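Local atomic coordinates of ferredoxin (Thermus aquaticus, PDB entry 1H98), a protein that transfers electrons in a wide variety of metabolic reactions, using one [3Fe-4S] and one [4Fe-4S] cluster. Residues H2-P7 / E69-L74; V22-D27 / F32-E37; G43-A48 / N52-E57. All blocks are in the same frame, centred on the assembly; numbering follows the deposited sequence.

How the interactions relate
From the N terminus, strand 2-4 comes first, and interaction 1 closes a loop of about sixty residues where helix 66-74 meets it near the end of the chain. Nested within that loop, interaction 2 pairs strands 25-27 and 32-34 into a hairpin, and interaction 3 packs segment 43-48 against strand 54-56. These last two follow in series and do not cross. The side chain of N71 reaches from interaction 1 to the backbone of I34 in interaction 2, while V3 and C5 bond to Y55 and A53 of interaction 3. All three touch the [4Fe-4S] cluster, whose surroundings they help to build.

Interaction 1: residues H2-P7 / E69-L74. Unlike the reference sequence in segment 2-7: E6 (reference Gln). With SF4 (iron/sulfur cluster), chain B.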
loop_
_atom_site.group_PDB
_atom_site.type_symbol
_atom_site.label_atom_id
_atom_site.label_comp_id
_atom_site.label_asym_id
_atom_site.label_seq_id
_atom_site.Cartn_x
_atom_site.Cartn_y
_atom_site.Cartn_z
ATOM N N HIS A 2 0.219 -2.658 -6.261
ATOM C CA HIS A 2 0.255 -1.284 -5.757
ATOM C C HIS A 2 1.066 -1.350 -4.462
ATOM O O HIS A 2 1.176 -2.417 -3.855
ATOM C CB HIS A 2 -1.152 -0.734 -5.512
ATOM C CG HIS A 2 -1.797 -0.165 -6.739
ATOM N ND1 HIS A 2 -1.884 -0.860 -7.927
ATOM C CD2 HIS A 2 -2.381 1.035 -6.964
ATOM C CE1 HIS A 2 -2.491 -0.113 -8.832
ATOM N NE2 HIS A 2 -2.803 1.044 -8.272
ATOM N N VAL A 3 1.642 -0.229 -4.049
ATOM C CA VAL A 3 2.494 -0.194 -2.867
ATOM C C VAL A 3 2.145 0.960 -1.932
ATOM O O VAL A 3 1.911 2.074 -2.392
ATOM C CB VAL A 3 3.987 -0.044 -3.307
ATOM C CG1 VAL A 3 4.914 -0.002 -2.100
ATOM C CG2 VAL A 3 4.386 -1.192 -4.252
ATOM N N ILE A 4 2.080 0.687 -0.629
ATOM C CA ILE A 4 1.795 1.736 0.350
ATOM C C ILE A 4 3.144 2.309 0.780
ATOM O O ILE A 4 4.013 1.585 1.291
ATOM C CB ILE A 4 1.010 1.204 1.588
ATOM C CG1 ILE A 4 -0.398 0.765 1.164
ATOM C CG2 ILE A 4 0.944 2.282 2.667
ATOM C CD1 ILE A 4 -1.253 0.217 2.288
ATOM N N CYS A 5 3.328 3.600 0.544
ATOM C CA CYS A 5 4.583 4.254 0.864
ATOM C C CYS A 5 4.603 5.028 2.179
ATOM O O CYS A 5 3.669 4.953 2.984
ATOM C CB CYS A 5 5.026 5.121 -0.320
ATOM S SG CYS A 5 5.185 4.180 -1.875
ATOM N N GLU A 6 5.666 5.805 2.363
ATOM C CA GLU A 6 5.911 6.591 3.567
ATOM C C GLU A 6 4.792 7.367 4.271
ATOM O O GLU A 6 4.661 7.275 5.492
ATOM C CB GLU A 6 7.090 7.525 3.313
ATOM C CG GLU A 6 7.572 8.258 4.542
ATOM C CD GLU A 6 8.966 8.806 4.358
ATOM O OE1 GLU A 6 9.914 7.992 4.208
ATOM O OE2 GLU A 6 9.110 10.048 4.363
ATOM N N PRO A 7 3.966 8.124 3.527
ATOM C CA PRO A 7 2.886 8.899 4.156
ATOM C C PRO A 7 1.938 8.161 5.116
ATOM O O PRO A 7 1.325 8.785 5.987
ATOM C CB PRO A 7 2.139 9.474 2.949
ATOM C CG PRO A 7 3.218 9.622 1.933
ATOM C CD PRO A 7 3.951 8.317 2.068
ATOM N N GLU A 69 10.019 -3.196 -1.358
ATOM C CA GLU A 69 10.528 -4.345 -0.620
ATOM C C GLU A 69 9.934 -4.424 0.785
ATOM O O GLU A 69 9.705 -5.519 1.299
ATOM C CB GLU A 69 12.058 -4.334 -0.568
ATOM C CG GLU A 69 12.682 -5.579 0.084
ATOM C CD GLU A 69 12.238 -6.907 -0.546
ATOM O OE1 GLU A 69 11.915 -6.944 -1.752
ATOM O OE2 GLU A 69 12.223 -7.931 0.175
ATOM N N LYS A 70 9.672 -3.272 1.400
ATOM C CA LYS A 70 9.075 -3.251 2.736
ATOM C C LYS A 70 7.706 -3.936 2.721
ATOM O O LYS A 70 7.413 -4.759 3.584
ATOM C CB LYS A 70 8.937 -1.817 3.259
ATOM C CG LYS A 70 8.474 -1.764 4.705
ATOM C CD LYS A 70 8.345 -0.348 5.218
ATOM C CE LYS A 70 7.891 -0.355 6.674
ATOM N NZ LYS A 70 7.703 1.015 7.223
ATOM N N ASN A 71 6.872 -3.589 1.740
ATOM C CA ASN A 71 5.549 -4.197 1.608
ATOM C C ASN A 71 5.725 -5.698 1.387
ATOM O O ASN A 71 4.978 -6.503 1.938
ATOM C CB ASN A 71 4.778 -3.580 0.438
ATOM C CG ASN A 71 4.096 -2.271 0.803
ATOM O OD1 ASN A 71 2.875 -2.144 0.689
ATOM N ND2 ASN A 71 4.876 -1.284 1.216
ATOM N N ARG A 72 6.720 -6.071 0.583
ATOM C CA ARG A 72 6.999 -7.484 0.324
ATOM C C ARG A 72 7.394 -8.219 1.606
ATOM O O ARG A 72 6.885 -9.304 1.884
ATOM C CB ARG A 72 8.100 -7.650 -0.737
ATOM C CG ARG A 72 7.640 -7.377 -2.170
ATOM C CD ARG A 72 8.779 -7.492 -3.185
ATOM N NE ARG A 72 9.450 -8.789 -3.102
ATOM C CZ ARG A 72 9.042 -9.894 -3.724
ATOM N NH1 ARG A 72 7.966 -9.873 -4.498
ATOM N NH2 ARG A 72 9.683 -11.040 -3.523
ATOM N N LYS A 73 8.290 -7.629 2.392
ATOM C CA LYS A 73 8.734 -8.255 3.635
ATOM C C LYS A 73 7.594 -8.378 4.632
ATOM O O LYS A 73 7.484 -9.382 5.331
ATOM C CB LYS A 73 9.897 -7.485 4.267
ATOM C CG LYS A 73 11.266 -7.770 3.645
ATOM C CD LYS A 73 12.343 -6.923 4.318
ATOM N N LEU A 74 6.764 -7.344 4.716
ATOM C CA LEU A 74 5.627 -7.366 5.619
ATOM C C LEU A 74 4.670 -8.480 5.199
ATOM O O LEU A 74 4.045 -9.126 6.043
ATOM C CB LEU A 74 4.922 -6.004 5.636
ATOM C CG LEU A 74 5.682 -4.857 6.318
ATOM C CD1 LEU A 74 4.926 -3.553 6.162
ATOM C CD2 LEU A 74 5.893 -5.156 7.786
HETATM FE FE1 SF4 B . -4.588 -3.770 -5.149
HETATM FE FE2 SF4 B . -6.793 -3.641 -3.461
HETATM FE FE3 SF4 B . -5.513 -1.319 -4.249
HETATM FE FE4 SF4 B . -7.026 -2.781 -6.035
HETATM S S1 SF4 B . -7.805 -1.674 -4.147
HETATM S S2 SF4 B . -4.877 -1.849 -6.405
HETATM S S3 SF4 B . -6.583 -4.938 -5.373
HETATM S S4 SF4 B . -4.606 -3.037 -2.943
#
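N71 carries nearly all of this contact, its amide facing the backbone of I4 and forming two hydrogen bonds with it. The backbone N of I4 gives its hydrogen to N71 OD1 at 3.2 Å, in a nearly straight bond (168° at the hydrogen) that reaches the oxygen from above the carbonyl plane. In return N71 ND2 donates to I4 O at 3.0 Å, and this acceptor lies close to the amide plane. An asparagine suits the place because one flat group offers both a donor and an acceptor, matching the N-H and C=O of a single residue. Outside the pair, ND2 also donates to Y67 O and OD1 accepts from I34 N, so the buried amide has partners at both ends and its rotation is fixed. With CG beside its own backbone N and anti to the carbonyl carbon (chi1 -82°), N71 directs its amide to the strand.

Strand 2-4 pairs with strand 54-56 in a two-stranded antiparallel sheet of the ferredoxin core, and helix 66-74 is thus tied to this sheet through a side chain.

Carbon also touches the amide. The V3 side chain slants past it, CG1 3.6 Å from N71 ND2, and I4 CB comes to 3.9 Å from N71 OD1; branched residues suit a buried strand here, with I4 also touching the [3Fe-4S] cluster.

Toward the other cluster, H2 sets one ring face over sulfur S2 of the [4Fe-4S] group, the sulfur 3.5 Å from H2 ND1 and offset toward the rim. D41 OD1 is hydrogen-bonded to ND1, which helps to hold the ring in this orientation.

Interaction 2: residues V22-D27 / F32-E37; sequences VECIYD and FYIHPE. With SF4 (iron/sulfur cluster), chain B; F3S (Fe3-s4 cluster), chain C.
Y26 O accepts the shortest bond of this hairpin, from Y33 N at 2.8 Å, and Y26 N donates back to Y33 O, an antiparallel hydrogen-bonded pair; beyond it H35 N donates to C24 O at 2.9 Å. The non-hydrogen-bonded pairs, I25 with I34 and D27 with F32, put their side chains on one face of the hairpin, where I25, I34 and F32 meet the clusters. I25 and I34 lie side by side, CG1 to CG1 3.9 Å, both meeting sulfur S4 of the [4Fe-4S] cluster: branched hydrocarbon suits this wall. F32 receives D27 CA over its ring centre, 3.7 Å from the centroid (CH-pi), with the D27 carboxylate stacked 12° from the ring plane; D27 OD1 accepts from G29 N and salt-bridges K12 NZ. With alanine at F32, D27 CA and carboxylate would probably lose the ring they lie against, and a gap would open beside sulfur S1 of the [3Fe-4S] cluster. On the other face Y33 CG sits between its N and carbonyl carbon (chi1 68°), swinging the ring across the Y26 backbone, CZ 3.6 Å from Y26 CB. The inter-segment hydrogen bonds are all backbone bonds; apolar groups meet the cluster sulfurs, probably limiting water there.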
loop_
_atom_site.group_PDB
_atom_site.type_symbol
_atom_site.label_atom_id
_atom_site.label_comp_id
_atom_site.label_asym_id
_atom_site.label_seq_id
_atom_site.Cartn_x
_atom_site.Cartn_y
_atom_site.Cartn_z
ATOM N N VAL A 22 -10.445 -7.203 -3.048
ATOM C CA VAL A 22 -9.874 -8.486 -2.643
ATOM C C VAL A 22 -9.363 -8.524 -1.208
ATOM O O VAL A 22 -8.820 -9.542 -0.774
ATOM C CB VAL A 22 -8.751 -8.949 -3.607
ATOM C CG1 VAL A 22 -9.340 -9.267 -4.973
ATOM C CG2 VAL A 22 -7.673 -7.881 -3.733
ATOM N N GLU A 23 -9.545 -7.422 -0.481
ATOM C CA GLU A 23 -9.115 -7.311 0.916
ATOM C C GLU A 23 -7.666 -7.752 1.137
ATOM O O GLU A 23 -7.380 -8.554 2.028
ATOM C CB GLU A 23 -10.049 -8.124 1.827
ATOM C CG GLU A 23 -11.530 -7.749 1.721
ATOM C CD GLU A 23 -12.456 -8.743 2.422
ATOM O OE1 GLU A 23 -11.994 -9.840 2.813
ATOM O OE2 GLU A 23 -13.656 -8.428 2.577
ATOM N N CYS A 24 -6.751 -7.198 0.348
ATOM C CA CYS A 24 -5.343 -7.543 0.464
ATOM C C CYS A 24 -4.486 -6.453 1.119
ATOM O O CYS A 24 -3.273 -6.407 0.919
ATOM C CB CYS A 24 -4.785 -7.906 -0.910
ATOM S SG CYS A 24 -4.794 -6.546 -2.088
ATOM N N ILE A 25 -5.117 -5.574 1.891
ATOM C CA ILE A 25 -4.401 -4.506 2.589
ATOM C C ILE A 25 -4.434 -4.889 4.065
ATOM O O ILE A 25 -5.515 -5.017 4.656
ATOM C CB ILE A 25 -5.053 -3.126 2.364
ATOM C CG1 ILE A 25 -5.048 -2.787 0.867
ATOM C CG2 ILE A 25 -4.298 -2.051 3.153
ATOM C CD1 ILE A 25 -5.714 -1.473 0.514
ATOM N N TYR A 26 -3.254 -5.074 4.650
ATOM C CA TYR A 26 -3.136 -5.524 6.032
ATOM C C TYR A 26 -2.313 -4.618 6.946
ATOM O O TYR A 26 -1.446 -3.865 6.493
ATOM C CB TYR A 26 -2.511 -6.923 6.057
ATOM C CG TYR A 26 -3.171 -7.940 5.152
ATOM C CD1 TYR A 26 -4.271 -8.679 5.593
ATOM C CD2 TYR A 26 -2.678 -8.188 3.865
ATOM C CE1 TYR A 26 -4.864 -9.642 4.787
ATOM C CE2 TYR A 26 -3.263 -9.152 3.050
ATOM C CZ TYR A 26 -4.356 -9.874 3.522
ATOM O OH TYR A 26 -4.930 -10.839 2.738
ATOM N N ASP A 27 -2.557 -4.748 8.249
ATOM C CA ASP A 27 -1.861 -3.973 9.269
ATOM C C ASP A 27 -0.432 -4.487 9.415
ATOM O O ASP A 27 -0.217 -5.642 9.778
ATOM C CB ASP A 27 -2.606 -4.105 10.608
ATOM C CG ASP A 27 -2.105 -3.133 11.667
ATOM O OD1 ASP A 27 -1.031 -2.521 11.501
ATOM O OD2 ASP A 27 -2.798 -2.977 12.688
ATOM N N PHE A 32 0.121 0.238 7.049
ATOM C CA PHE A 32 -0.597 -0.874 6.442
ATOM C C PHE A 32 0.231 -1.221 5.204
ATOM O O PHE A 32 1.099 -0.443 4.801
ATOM C CB PHE A 32 -2.024 -0.474 6.065
ATOM C CG PHE A 32 -3.035 -0.781 7.133
ATOM C CD1 PHE A 32 -3.032 -0.086 8.341
ATOM C CD2 PHE A 32 -3.958 -1.803 6.957
ATOM C CE1 PHE A 32 -3.934 -0.412 9.363
ATOM C CE2 PHE A 32 -4.865 -2.138 7.972
ATOM C CZ PHE A 32 -4.848 -1.439 9.176
ATOM N N TYR A 33 0.035 -2.407 4.648
ATOM C CA TYR A 33 0.791 -2.797 3.469
ATOM C C TYR A 33 -0.119 -3.556 2.532
ATOM O O TYR A 33 -1.168 -4.058 2.947
ATOM C CB TYR A 33 2.001 -3.655 3.859
ATOM C CG TYR A 33 1.640 -5.016 4.407
ATOM C CD1 TYR A 33 1.535 -6.120 3.562
ATOM C CD2 TYR A 33 1.392 -5.199 5.767
ATOM C CE1 TYR A 33 1.189 -7.368 4.053
ATOM C CE2 TYR A 33 1.047 -6.446 6.270
ATOM C CZ TYR A 33 0.947 -7.524 5.409
ATOM O OH TYR A 33 0.602 -8.765 5.905
ATOM N N ILE A 34 0.272 -3.609 1.264
ATOM C CA ILE A 34 -0.488 -4.308 0.239
ATOM C C ILE A 34 0.221 -5.617 -0.092
ATOM O O ILE A 34 1.424 -5.622 -0.382
ATOM C CB ILE A 34 -0.624 -3.437 -1.041
ATOM C CG1 ILE A 34 -1.588 -2.270 -0.779
ATOM C CG2 ILE A 34 -1.113 -4.277 -2.214
ATOM C CD1 ILE A 34 -1.617 -1.219 -1.879
ATOM N N HIS A 35 -0.497 -6.733 -0.003
ATOM C CA HIS A 35 0.106 -8.018 -0.330
ATOM C C HIS A 35 0.248 -8.085 -1.856
ATOM O O HIS A 35 -0.743 -8.170 -2.578
ATOM C CB HIS A 35 -0.746 -9.168 0.191
ATOM C CG HIS A 35 -0.041 -10.482 0.162
ATOM N ND1 HIS A 35 0.182 -11.231 1.297
ATOM C CD2 HIS A 35 0.517 -11.173 -0.861
ATOM C CE1 HIS A 35 0.849 -12.328 0.973
ATOM N NE2 HIS A 35 1.064 -12.315 -0.331
ATOM N N PRO A 36 1.495 -8.123 -2.353
ATOM C CA PRO A 36 1.850 -8.169 -3.777
ATOM C C PRO A 36 1.240 -9.301 -4.585
ATOM O O PRO A 36 0.865 -9.100 -5.740
ATOM C CB PRO A 36 3.376 -8.289 -3.750
ATOM C CG PRO A 36 3.757 -7.713 -2.419
ATOM C CD PRO A 36 2.699 -8.270 -1.521
ATOM N N GLU A 37 1.171 -10.484 -3.985
ATOM C CA GLU A 37 0.626 -11.661 -4.659
ATOM C C GLU A 37 -0.900 -11.690 -4.704
ATOM O O GLU A 37 -1.479 -12.487 -5.435
ATOM C CB GLU A 37 1.133 -12.949 -3.988
ATOM C CG GLU A 37 2.653 -13.042 -3.787
ATOM C CD GLU A 37 3.442 -13.209 -5.086
ATOM O OE1 GLU A 37 3.309 -14.270 -5.736
ATOM O OE2 GLU A 37 4.220 -12.291 -5.446
HETATM FE FE1 SF4 B . -4.588 -3.770 -5.149
HETATM FE FE2 SF4 B . -6.793 -3.641 -3.461
HETATM FE FE3 SF4 B . -5.513 -1.319 -4.249
HETATM FE FE4 SF4 B . -7.026 -2.781 -6.035
HETATM S S1 SF4 B . -7.805 -1.674 -4.147
HETATM S S2 SF4 B . -4.877 -1.849 -6.405
HETATM S S3 SF4 B . -6.583 -4.938 -5.373
HETATM S S4 SF4 B . -4.606 -3.037 -2.943
HETATM FE FE1 F3S C . -4.580 3.217 3.805
HETATM FE FE3 F3S C . -2.319 4.112 5.189
HETATM FE FE4 F3S C . -3.677 5.784 3.448
HETATM S S1 F3S C . -4.018 2.790 6.009
HETATM S S2 F3S C . -5.875 5.103 3.690
HETATM S S3 F3S C . -2.540 3.827 2.869
HETATM S S4 F3S C . -2.865 6.317 5.531
#

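Interaction 3: residues G43-A48 / N52-E57. With SF4 (iron/sulfur cluster), chain B.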
loop_
_atom_site.group_PDB
_atom_site.type_symbol
_atom_site.label_atom_id
_atom_site.label_comp_id
_atom_site.label_asym_id
_atom_site.label_seq_id
_atom_site.Cartn_x
_atom_site.Cartn_y
_atom_site.Cartn_z
ATOM N N GLY A 43 -6.536 -0.337 -8.708
ATOM C CA GLY A 43 -6.316 1.083 -8.456
ATOM C C GLY A 43 -7.319 1.827 -7.590
ATOM O O GLY A 43 -7.103 2.996 -7.274
ATOM N N ALA A 44 -8.368 1.145 -7.142
ATOM C CA ALA A 44 -9.407 1.767 -6.314
ATOM C C ALA A 44 -8.901 2.396 -5.015
ATOM O O ALA A 44 -9.450 3.388 -4.536
ATOM C CB ALA A 44 -10.506 0.752 -6.008
ATOM N N CYS A 45 -7.847 1.822 -4.453
ATOM C CA CYS A 45 -7.286 2.302 -3.200
ATOM C C CYS A 45 -6.556 3.638 -3.292
ATOM O O CYS A 45 -6.429 4.344 -2.284
ATOM C CB CYS A 45 -6.337 1.249 -2.636
ATOM S SG CYS A 45 -5.045 0.795 -3.794
ATOM N N VAL A 46 -6.099 3.999 -4.490
ATOM C CA VAL A 46 -5.356 5.247 -4.681
ATOM C C VAL A 46 -6.109 6.523 -4.282
ATOM O O VAL A 46 -5.616 7.292 -3.460
ATOM C CB VAL A 46 -4.790 5.357 -6.111
ATOM C CG1 VAL A 46 -4.103 6.709 -6.313
ATOM C CG2 VAL A 46 -3.796 4.219 -6.351
ATOM N N PRO A 47 -7.314 6.757 -4.841
ATOM C CA PRO A 47 -8.035 7.977 -4.451
ATOM C C PRO A 47 -8.529 7.960 -3.002
ATOM O O PRO A 47 -8.733 9.011 -2.404
ATOM C CB PRO A 47 -9.201 8.021 -5.446
ATOM C CG PRO A 47 -9.428 6.596 -5.789
ATOM C CD PRO A 47 -8.028 6.045 -5.915
ATOM N N ALA A 48 -8.673 6.768 -2.431
ATOM C CA ALA A 48 -9.157 6.620 -1.060
ATOM C C ALA A 48 -8.201 7.085 0.038
ATOM O O ALA A 48 -8.643 7.448 1.130
ATOM C CB ALA A 48 -9.582 5.176 -0.806
ATOM N N ASN A 52 -2.242 10.409 0.141
ATOM C CA ASN A 52 -1.586 10.013 -1.115
ATOM C C ASN A 52 -0.428 9.036 -0.910
ATOM O O ASN A 52 0.612 9.140 -1.555
ATOM C CB ASN A 52 -1.072 11.261 -1.844
ATOM C CG ASN A 52 -2.161 12.287 -2.074
ATOM O OD1 ASN A 52 -3.211 11.966 -2.615
ATOM N ND2 ASN A 52 -1.923 13.523 -1.647
ATOM N N ALA A 53 -0.621 8.056 -0.042
ATOM C CA ALA A 53 0.439 7.097 0.238
ATOM C C ALA A 53 0.563 5.946 -0.752
ATOM O O ALA A 53 1.608 5.309 -0.821
ATOM C CB ALA A 53 0.265 6.534 1.652
ATOM N N ILE A 54 -0.482 5.703 -1.535
ATOM C CA ILE A 54 -0.503 4.567 -2.450
ATOM C C ILE A 54 -0.153 4.867 -3.903
ATOM O O ILE A 54 -0.728 5.767 -4.517
ATOM C CB ILE A 54 -1.868 3.852 -2.372
ATOM C CG1 ILE A 54 -2.210 3.562 -0.905
ATOM C CG2 ILE A 54 -1.826 2.553 -3.153
ATOM C CD1 ILE A 54 -3.573 2.959 -0.687
ATOM N N TYR A 55 0.770 4.076 -4.446
ATOM C CA TYR A 55 1.239 4.218 -5.824
ATOM C C TYR A 55 1.357 2.888 -6.544
ATOM O O TYR A 55 1.594 1.854 -5.909
ATOM C CB TYR A 55 2.659 4.796 -5.843
ATOM C CG TYR A 55 2.776 6.254 -5.517
ATOM C CD1 TYR A 55 2.925 6.685 -4.198
ATOM C CD2 TYR A 55 2.730 7.207 -6.525
ATOM C CE1 TYR A 55 3.020 8.036 -3.892
ATOM C CE2 TYR A 55 2.824 8.559 -6.234
ATOM C CZ TYR A 55 2.967 8.971 -4.916
ATOM O OH TYR A 55 3.018 10.319 -4.632
ATOM N N PRO A 56 1.103 2.873 -7.867
ATOM C CA PRO A 56 1.247 1.615 -8.607
ATOM C C PRO A 56 2.755 1.382 -8.505
ATOM O O PRO A 56 3.518 2.352 -8.473
ATOM C CB PRO A 56 0.868 2.014 -10.036
ATOM C CG PRO A 56 -0.149 3.081 -9.821
ATOM C CD PRO A 56 0.448 3.901 -8.694
ATOM N N GLU A 57 3.199 0.132 -8.443
ATOM C CA GLU A 57 4.628 -0.135 -8.307
ATOM C C GLU A 57 5.509 0.596 -9.321
ATOM O O GLU A 57 6.547 1.163 -8.969
ATOM C CB GLU A 57 4.896 -1.638 -8.370
ATOM C CG GLU A 57 6.368 -1.989 -8.228
ATOM C CD GLU A 57 6.610 -3.458 -7.968
ATOM O OE1 GLU A 57 5.651 -4.187 -7.643
ATOM O OE2 GLU A 57 7.776 -3.882 -8.070
HETATM FE FE1 SF4 B . -4.588 -3.770 -5.149
HETATM FE FE2 SF4 B . -6.793 -3.641 -3.461
HETATM FE FE3 SF4 B . -5.513 -1.319 -4.249
HETATM FE FE4 SF4 B . -7.026 -2.781 -6.035
HETATM S S1 SF4 B . -7.805 -1.674 -4.147
HETATM S S2 SF4 B . -4.877 -1.849 -6.405
HETATM S S3 SF4 B . -6.583 -4.938 -5.373
HETATM S S4 SF4 B . -4.606 -3.037 -2.943
HETATM O O HOH W 1 -2.795 7.457 -2.726
HETATM O O HOH W 2 -4.719 9.805 -3.240
#
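C45 holds SG between its backbone N and carbonyl carbon (chi1 56°), and I54 sets CG1 beside its own N (chi1 -51°) and CG2 anti to it; these torsions bring thiolate and hydrocarbon branches together. I54 CG2 reaches C45 SG at 3.7 Å, and I54 CD1, at the end of the extended branch, lies 3.8 Å from C45 CB. The sulfur binds iron FE3 of the [4Fe-4S] cluster at 2.2 Å, so isoleucine packs its apolar flank against a metal ligand. C45 closes the CxxCxxC motif of C39, C42 and C45, which with the remote C20 holds the cluster; I54, on strand 54-56 paired with strand 2-4, also touches the [3Fe-4S] cluster and so stands between the surroundings of the two. Two residues before C45, the backbone N of G43 lies 3.2 Å from sulfur S2; its positive phi (80°) is one glycine adopts readily. Beta-branched V46 slants across I54, CG2 to CG2 4.1 Å, and fills this edge of the contact, touching H2 as well. Two waters lie within hydrogen-bonding distance of V46 O; one accepts the N-H of I54, its oxygen 3.1 Å from I54 N, and the other lies 2.7 Å from N52 OD1.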